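Local coordinates for uncharacterized protein AF_1796 (Archaeoglobus fulgidus, PDB 1VIM), which is of unknown function but probably binds a sugar phosphate or related carbohydrate derivative and may act as an isomerase, at residues M67-M70 and T75-V78. Sequence-based numbering, arbitrary orientation.
Sequences MRLM and TVYV
Val76 meets Leu69 and Met70 with its two methyl groups, a compact example of how the outermost strand of a parallel sheet within one chain is packed against the helix that precedes it. The tight part lies at CG1. Flanked by the main-chain N and C of its own residue (chi1 56°), this methyl is directed at the last turn of the helix, where Val76 CG1 lies 3.6 Å from Met70 N and 3.7 Å from Met70 CB. The touch is therefore on the helix backbone and the root of the methionine. Beyond CB the Met70 chain folds twice and leads away from the strand, its side chain packing on Thr84 of a second subunit. The looser part is the other branch: Val76 CG2 reaches Leu69 CD1 at 4.1 Å, the two side chains crossing nearly at right angles. All three residues are buried, and the segments meet by van der Waals contact; the solvent side is at exposed Thr75, whose CB points away from the helix. On the strand face turned from the helix, the ring of Tyr77 meets Phe51. Leu69 and Val76 both also rest on Ile50, and the contact lies within the beta-alpha-beta unit of strand 50-53, helix 56-71 and strand 76-78, joining its helix to its second strand, with Tyr77 hydrogen-bonded through its backbone to Ile50 and Val52 of the adjacent parallel strand.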
loop_
_atom_site.group_PDB
_atom_site.type_symbol
_atom_site.label_atom_id
_atom_site.label_comp_id
_atom_site.label_asym_id
_atom_site.label_seq_id
_atom_site.Cartn_x
_atom_site.Cartn_y
_atom_site.Cartn_z
ATOM N N MET A 67 -2.572 -10.627 8.358
ATOM C CA MET A 67 -1.294 -10.639 9.030
ATOM C C MET A 67 -1.331 -11.657 10.188
ATOM O O MET A 67 -0.418 -12.445 10.367
ATOM C CB MET A 67 -0.955 -9.245 9.546
ATOM C CG MET A 67 0.413 -9.201 10.238
ATOM S SD MET A 67 0.829 -7.660 10.999
ATOM C CE MET A 67 1.233 -6.626 9.564
ATOM N N ARG A 68 -2.416 -11.666 10.963
ATOM C CA ARG A 68 -2.542 -12.643 12.044
ATOM C C ARG A 68 -2.640 -14.071 11.534
ATOM O O ARG A 68 -2.072 -14.993 12.158
ATOM C CB ARG A 68 -3.770 -12.342 12.887
ATOM C CG ARG A 68 -3.488 -11.394 13.961
ATOM C CD ARG A 68 -2.657 -11.989 15.165
ATOM N NE ARG A 68 -2.609 -10.897 16.093
ATOM C CZ ARG A 68 -1.722 -9.940 16.071
ATOM N NH1 ARG A 68 -0.660 -10.022 15.259
ATOM N NH2 ARG A 68 -1.866 -8.900 16.889
ATOM N N LEU A 69 -3.362 -14.306 10.442
ATOM C CA LEU A 69 -3.385 -15.661 9.877
ATOM C C LEU A 69 -1.974 -16.088 9.497
ATOM O O LEU A 69 -1.615 -17.254 9.670
ATOM C CB LEU A 69 -4.335 -15.757 8.666
ATOM C CG LEU A 69 -5.838 -15.660 8.956
ATOM C CD1 LEU A 69 -6.579 -15.688 7.641
ATOM C CD2 LEU A 69 -6.316 -16.761 9.905
ATOM N N MET A 70 -1.168 -15.160 8.980
ATOM C CA MET A 70 0.219 -15.480 8.668
ATOM C C MET A 70 0.959 -15.860 9.961
ATOM O O MET A 70 1.690 -16.858 10.008
ATOM C CB MET A 70 0.876 -14.328 7.894
ATOM C CG MET A 70 2.366 -14.583 7.561
ATOM S SD MET A 70 3.522 -14.184 8.865
ATOM C CE MET A 70 3.376 -12.337 8.905
ATOM N N THR A 75 -1.006 -20.090 4.943
ATOM C CA THR A 75 -0.588 -19.476 3.698
ATOM C C THR A 75 -1.706 -18.513 3.294
ATOM O O THR A 75 -2.830 -18.922 2.991
ATOM C CB THR A 75 -0.391 -20.532 2.616
ATOM O OG1 THR A 75 0.670 -21.406 3.041
ATOM C CG2 THR A 75 0.119 -19.901 1.343
ATOM N N VAL A 76 -1.388 -17.228 3.313
ATOM C CA VAL A 76 -2.418 -16.199 3.202
ATOM C C VAL A 76 -1.914 -15.037 2.354
ATOM O O VAL A 76 -0.737 -14.709 2.360
ATOM C CB VAL A 76 -2.900 -15.733 4.607
ATOM C CG1 VAL A 76 -1.755 -15.240 5.451
ATOM C CG2 VAL A 76 -4.028 -14.716 4.535
ATOM N N TYR A 77 -2.851 -14.396 1.662
ATOM C CA TYR A 77 -2.544 -13.254 0.784
ATOM C C TYR A 77 -3.649 -12.243 0.869
ATOM O O TYR A 77 -4.793 -12.567 1.171
ATOM C CB TYR A 77 -2.443 -13.703 -0.674
ATOM C CG TYR A 77 -1.523 -14.860 -0.876
ATOM C CD1 TYR A 77 -0.148 -14.689 -0.865
ATOM C CD2 TYR A 77 -2.055 -16.150 -1.084
ATOM C CE1 TYR A 77 0.701 -15.861 -1.063
ATOM C CE2 TYR A 77 -1.249 -17.244 -1.270
ATOM C CZ TYR A 77 0.079 -17.097 -1.243
ATOM O OH TYR A 77 0.762 -18.288 -1.495
ATOM N N VAL A 78 -3.287 -11.016 0.504
ATOM C CA VAL A 78 -4.264 -9.934 0.344
ATOM C C VAL A 78 -4.480 -9.695 -1.150
ATOM O O VAL A 78 -3.516 -9.470 -1.909
ATOM C CB VAL A 78 -3.716 -8.645 0.961
ATOM C CG1 VAL A 78 -4.729 -7.489 0.805
ATOM C CG2 VAL A 78 -3.394 -8.853 2.417
#